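Local coordinates for periplasmic binding protein (Veillonella parvula, PDB 4MO9) that probably binds an iron-siderophore or similar solute between its two lobes and delivers it to an ABC-type uptake system, at residues F53-L58 and K166-E171; K61-V66 and F355-Y360. All blocks are in the same frame, centred on the assembly; numbering follows the deposited sequence.

Interaction 1. Residues F53-L58 and K166-E171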
loop_
_atom_site.group_PDB
_atom_site.type_symbol
_atom_site.label_atom_id
_atom_site.label_comp_id
_atom_site.label_asym_id
_atom_site.label_seq_id
_atom_site.Cartn_x
_atom_site.Cartn_y
_atom_site.Cartn_z
ATOM N N PHE A 53 9.804 1.752 -0.875
ATOM C CA PHE A 53 9.335 2.732 -1.857
ATOM C C PHE A 53 9.721 4.152 -1.462
ATOM O O PHE A 53 10.050 4.969 -2.322
ATOM C CB PHE A 53 7.827 2.643 -2.051
ATOM C CG PHE A 53 7.417 1.676 -3.125
ATOM C CD1 PHE A 53 6.610 0.593 -2.824
ATOM C CD2 PHE A 53 7.844 1.850 -4.433
ATOM C CE1 PHE A 53 6.227 -0.306 -3.810
ATOM C CE2 PHE A 53 7.457 0.955 -5.429
ATOM C CZ PHE A 53 6.655 -0.121 -5.115
ATOM N N THR A 54 9.666 4.463 -0.171
ATOM C CA THR A 54 10.116 5.786 0.284
ATOM C C THR A 54 11.603 5.990 0.000
ATOM O O THR A 54 12.018 7.038 -0.525
ATOM C CB THR A 54 9.807 5.992 1.772
ATOM O OG1 THR A 54 8.410 5.717 1.994
ATOM C CG2 THR A 54 10.124 7.426 2.204
ATOM N N ILE A 55 12.414 4.989 0.326
ATOM C CA ILE A 55 13.849 5.101 0.083
ATOM C C ILE A 55 14.136 5.283 -1.411
ATOM O O ILE A 55 14.946 6.141 -1.795
ATOM C CB ILE A 55 14.614 3.896 0.681
ATOM C CG1 ILE A 55 14.476 3.908 2.206
ATOM C CG2 ILE A 55 16.075 3.915 0.273
ATOM C CD1 ILE A 55 15.169 2.718 2.931
ATOM N N SER A 56 13.451 4.512 -2.259
ATOM C CA SER A 56 13.657 4.621 -3.700
ATOM C C SER A 56 13.265 6.012 -4.175
ATOM O O SER A 56 13.917 6.587 -5.040
ATOM C CB SER A 56 12.830 3.570 -4.444
ATOM O OG SER A 56 13.129 2.264 -3.986
ATOM N N ALA A 57 12.195 6.556 -3.605
ATOM C CA ALA A 57 11.723 7.884 -3.995
ATOM C C ALA A 57 12.699 8.981 -3.571
ATOM O O ALA A 57 12.800 10.024 -4.227
ATOM C CB ALA A 57 10.344 8.137 -3.405
ATOM N N LEU A 58 13.420 8.743 -2.481
ATOM C CA LEU A 58 14.400 9.703 -1.967
ATOM C C LEU A 58 15.743 9.597 -2.687
ATOM O O LEU A 58 16.382 10.614 -2.995
ATOM C CB LEU A 58 14.594 9.487 -0.458
ATOM C CG LEU A 58 13.389 9.887 0.394
ATOM C CD1 LEU A 58 13.432 9.233 1.777
ATOM C CD2 LEU A 58 13.315 11.396 0.526
ATOM N N LYS A 166 15.270 12.263 6.750
ATOM C CA LYS A 166 16.304 12.848 7.596
ATOM C C LYS A 166 17.396 11.813 7.881
ATOM O O LYS A 166 18.587 12.146 7.923
ATOM C CB LYS A 166 15.707 13.405 8.895
ATOM C CG LYS A 166 16.704 14.234 9.710
ATOM C CD LYS A 166 16.006 15.021 10.810
ATOM C CE LYS A 166 16.964 16.020 11.451
ATOM N NZ LYS A 166 16.305 16.716 12.584
ATOM N N ALA A 167 16.989 10.558 8.057
ATOM C CA ALA A 167 17.939 9.468 8.276
ATOM C C ALA A 167 18.907 9.320 7.097
ATOM O O ALA A 167 20.096 9.007 7.278
ATOM C CB ALA A 167 17.192 8.169 8.525
ATOM N N LEU A 168 18.390 9.559 5.895
ATOM C CA LEU A 168 19.164 9.406 4.666
ATOM C C LEU A 168 19.898 10.672 4.234
ATOM O O LEU A 168 20.629 10.654 3.240
ATOM C CB LEU A 168 18.249 8.914 3.533
ATOM C CG LEU A 168 17.860 7.444 3.630
ATOM C CD1 LEU A 168 16.818 7.064 2.574
ATOM C CD2 LEU A 168 19.112 6.616 3.468
ATOM N N GLY A 169 19.741 11.767 4.979
ATOM C CA GLY A 169 20.300 13.038 4.550
ATOM C C GLY A 169 19.602 13.633 3.332
ATOM O O GLY A 169 20.230 14.339 2.538
ATOM N N LYS A 170 18.308 13.343 3.178
ATOM C CA LYS A 170 17.529 13.864 2.060
ATOM C C LYS A 170 16.301 14.638 2.549
ATOM O O LYS A 170 15.183 14.404 2.078
ATOM C CB LYS A 170 17.093 12.725 1.137
ATOM C CG LYS A 170 18.211 11.800 0.709
ATOM C CD LYS A 170 19.304 12.549 -0.015
ATOM C CE LYS A 170 19.088 12.568 -1.500
ATOM N NZ LYS A 170 20.394 12.383 -2.198
ATOM N N GLU A 171 16.514 15.570 3.481
ATOM C CA GLU A 171 15.399 16.317 4.076
ATOM C C GLU A 171 14.581 17.117 3.073
ATOM O O GLU A 171 13.356 17.170 3.184
ATOM C CB GLU A 171 15.891 17.267 5.174
ATOM C CG GLU A 171 16.285 16.579 6.458
ATOM C CD GLU A 171 16.832 17.557 7.480
ATOM O OE1 GLU A 171 18.058 17.525 7.746
ATOM O OE2 GLU A 171 16.028 18.354 8.016
#
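Leu58, near the C-terminal end of helix 52-59, comes closest to Lys170 of the link after helix 154-168, their CA atoms 6.6 Å apart, and no hydrogen bond joins the two backbones. Side chains fill the gap. Leu168 points from the last turn of its helix toward 53-58, and its CD1 lodges between the two residues that helix 52-59 offers one turn apart: it lies 3.9 Å from Ile55 CG1 and 4.0 Å from Ile55 CG2, and 4.1 Å from Leu58 CD1. Ile55 meets this methyl with both of its branches. With CG1 anti to the carbonyl carbon (chi1 -65°) and CG2 anti to the backbone N, both face CD1 from the same side, and the isoleucine runs crosswise to the leucine. The other methyl of Leu58, CD2, turns to Lys170, resting 4.1 Å from its CB as the two side chains run antiparallel alongside. Lys170 suits a half-open place: its inner carbons pack on leucine, CE passes 3.7 Å from Leu58 O, and the bent chain then carries the ammonium group away from the contact. Ile164, one turn before Leu168, also touches Ile55 and Leu58, while Ala174 and Ile177 of helix 171-194 close over Leu58, so Ile55, Leu58 and Leu168 lie buried among three helices. Gly169 has a positive phi of 69°, readily reached by glycine, within a Schellman motif that ends helix 154-168, and Lys170 follows as N-cap of helix 171-194. The whole is helix packing at the start of 171-194, which probably serves, as in TroA-like binding proteins, as the single long helix linking the two lobes.

Interaction 2. Residues K61-V66 and F355-Y360; sequences KDTPKV and FLPFSY
Pro357 packs its ring against Lys61 and Thr63, joining two loops of a TroA-like solute-binding fold: the one from helix 52-59 to strand 67-69, and the one from helix 344-355 to strand 365-367. The contact is small and made by van der Waals packing alone. Pro357 CB lies 4.0 Å from Lys61 N, and CG lies 4.3 Å from Thr63 OG1. A compact ring without an N-H suits this place, since it offers carbon to the neighbouring loop and asks for no hydrogen bond there. Lys61 takes part through its backbone N, and its long extended side chain leads the charge away from the proline. Thr63 points toward Pro357, but chi1 of -65° sets OG1 beside the backbone N, from where it reaches back to its polar partner, Gly60 O, while bordering the ring.

Behind the proline stands Phe358. Pro357 CG sits 3.8 Å above the plane of that ring, over its centre, and the phenyl ring stacks in turn with Phe85. Met89, immediately after helix 79-88, touches Thr63, Pro64 and Pro357 and so bridges the two loops. Farther along, Ser359 is held to that helix by both its side chain and its backbone, through Glu88 and His84.

The turn carrying Lys61 and Thr63 is braced from within. Lys65 N bonds Asp62 O, and the side chains of the same two residues form a salt bridge in which Lys65 NZ meets Asp62 OD1 at 2.9 Å, on the anti side of the carboxylate and 19° out of its plane.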
loop_
_atom_site.group_PDB
_atom_site.type_symbol
_atom_site.label_atom_id
_atom_site.label_comp_id
_atom_site.label_asym_id
_atom_site.label_seq_id
_atom_site.Cartn_x
_atom_site.Cartn_y
_atom_site.Cartn_z
ATOM N N LYS A 61 18.282 6.829 -8.484
ATOM C CA LYS A 61 19.226 5.865 -9.042
ATOM C C LYS A 61 20.263 5.401 -8.026
ATOM O O LYS A 61 20.889 4.356 -8.214
ATOM C CB LYS A 61 19.932 6.455 -10.256
ATOM C CG LYS A 61 19.070 6.573 -11.499
ATOM C CD LYS A 61 19.840 7.299 -12.597
ATOM C CE LYS A 61 19.257 7.026 -13.979
ATOM N NZ LYS A 61 20.015 7.735 -15.051
ATOM N N ASP A 62 20.440 6.182 -6.958
ATOM C CA ASP A 62 21.414 5.858 -5.911
ATOM C C ASP A 62 20.854 4.911 -4.854
ATOM O O ASP A 62 21.527 4.624 -3.862
ATOM C CB ASP A 62 21.913 7.134 -5.223
ATOM C CG ASP A 62 22.709 8.027 -6.154
ATOM O OD1 ASP A 62 23.450 7.492 -7.010
ATOM O OD2 ASP A 62 22.589 9.267 -6.027
ATOM N N THR A 63 19.626 4.441 -5.061
ATOM C CA THR A 63 18.973 3.546 -4.107
ATOM C C THR A 63 19.832 2.367 -3.613
ATOM O O THR A 63 19.911 2.133 -2.408
ATOM C CB THR A 63 17.607 3.030 -4.642
ATOM O OG1 THR A 63 16.701 4.132 -4.764
ATOM C CG2 THR A 63 17.009 2.017 -3.691
ATOM N N PRO A 64 20.481 1.620 -4.525
ATOM C CA PRO A 64 21.244 0.466 -4.021
ATOM C C PRO A 64 22.435 0.850 -3.128
ATOM O O PRO A 64 22.879 0.026 -2.320
ATOM C CB PRO A 64 21.770 -0.193 -5.306
ATOM C CG PRO A 64 20.847 0.286 -6.395
ATOM C CD PRO A 64 20.518 1.696 -5.997
ATOM N N LYS A 65 22.932 2.077 -3.265
ATOM C CA LYS A 65 24.107 2.524 -2.510
ATOM C C LYS A 65 23.875 2.719 -1.005
ATOM O O LYS A 65 24.831 2.960 -0.257
ATOM C CB LYS A 65 24.653 3.820 -3.105
ATOM C CG LYS A 65 25.035 3.739 -4.570
ATOM C CD LYS A 65 25.771 5.011 -4.991
ATOM C CE LYS A 65 26.181 4.972 -6.457
ATOM N NZ LYS A 65 24.992 5.065 -7.364
ATOM N N VAL A 66 22.625 2.625 -0.557
ATOM C CA VAL A 66 22.320 2.809 0.865
ATOM C C VAL A 66 21.696 1.570 1.513
ATOM O O VAL A 66 21.346 1.593 2.700
ATOM C CB VAL A 66 21.366 4.010 1.104
ATOM C CG1 VAL A 66 21.942 5.283 0.488
ATOM C CG2 VAL A 66 19.986 3.715 0.545
ATOM N N PHE A 355 9.569 10.933 -8.665
ATOM C CA PHE A 355 10.427 10.457 -7.563
ATOM C C PHE A 355 11.101 9.098 -7.761
ATOM O O PHE A 355 12.220 8.890 -7.290
ATOM C CB PHE A 355 9.627 10.396 -6.262
ATOM C CG PHE A 355 8.992 11.699 -5.882
ATOM C CD1 PHE A 355 9.773 12.824 -5.654
ATOM C CD2 PHE A 355 7.613 11.796 -5.736
ATOM C CE1 PHE A 355 9.190 14.031 -5.297
ATOM C CE2 PHE A 355 7.024 13.004 -5.371
ATOM C CZ PHE A 355 7.817 14.119 -5.155
ATOM N N LEU A 356 10.419 8.172 -8.436
ATOM C CA LEU A 356 10.906 6.794 -8.498
ATOM C C LEU A 356 11.877 6.540 -9.658
ATOM O O LEU A 356 11.728 7.091 -10.748
ATOM C CB LEU A 356 9.733 5.801 -8.523
ATOM C CG LEU A 356 8.938 5.729 -7.215
ATOM C CD1 LEU A 356 7.710 4.814 -7.335
ATOM C CD2 LEU A 356 9.827 5.256 -6.072
ATOM N N PRO A 357 12.896 5.709 -9.409
ATOM C CA PRO A 357 13.851 5.319 -10.447
ATOM C C PRO A 357 13.306 4.192 -11.334
ATOM O O PRO A 357 14.048 3.673 -12.173
ATOM C CB PRO A 357 15.038 4.805 -9.640
ATOM C CG PRO A 357 14.424 4.234 -8.402
ATOM C CD PRO A 357 13.218 5.105 -8.100
ATOM N N PHE A 358 12.048 3.820 -11.145
ATOM C CA PHE A 358 11.434 2.752 -11.939
ATOM C C PHE A 358 10.386 3.359 -12.871
ATOM O O PHE A 358 9.679 4.292 -12.473
ATOM C CB PHE A 358 10.781 1.713 -11.015
ATOM C CG PHE A 358 11.657 1.295 -9.854
ATOM C CD1 PHE A 358 12.831 0.585 -10.071
ATOM C CD2 PHE A 358 11.297 1.603 -8.551
ATOM C CE1 PHE A 358 13.639 0.202 -9.005
ATOM C CE2 PHE A 358 12.095 1.227 -7.478
ATOM C CZ PHE A 358 13.271 0.524 -7.707
ATOM N N SER A 359 10.278 2.855 -14.099
ATOM C CA SER A 359 9.328 3.420 -15.052
ATOM C C SER A 359 7.893 3.042 -14.696
ATOM O O SER A 359 7.616 1.923 -14.243
ATOM C CB SER A 359 9.640 2.957 -16.475
ATOM O OG SER A 359 9.508 1.549 -16.584
ATOM N N TYR A 360 6.974 3.980 -14.891
ATOM C CA TYR A 360 5.569 3.693 -14.671
ATOM C C TYR A 360 4.999 2.886 -15.837
ATOM O O TYR A 360 5.309 3.174 -16.993
ATOM C CB TYR A 360 4.778 4.990 -14.503
ATOM C CG TYR A 360 3.296 4.754 -14.321
ATOM C CD1 TYR A 360 2.799 4.245 -13.129
ATOM C CD2 TYR A 360 2.400 5.028 -15.344
ATOM C CE1 TYR A 360 1.447 4.020 -12.952
ATOM C CE2 TYR A 360 1.044 4.808 -15.183
ATOM C CZ TYR A 360 0.574 4.306 -13.982
ATOM O OH TYR A 360 -0.781 4.083 -13.826
#

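From the N terminus the chain enters helix 52-59 and at once passes through 61-66, so the first segments of both interactions are near neighbours in sequence. Interaction 1 closes its loop first, when the chain, having built the parallel sheet of the first lobe, reaches 166-171. Interaction 2 closes as 355-360 returns, after helix 171-194 and most of the mixed sheet of the second lobe; its last strand, 365-367, still follows. The segments alternate, so the loops cross rather than nest. The two contacts touch: Ser56 CA lies 3.3 Å from Thr63 OG1, and Ala57 CB 3.7 Å from Phe355 CB. Helix 52-59 thus meets helix 154-168 and the returning C-terminal chain.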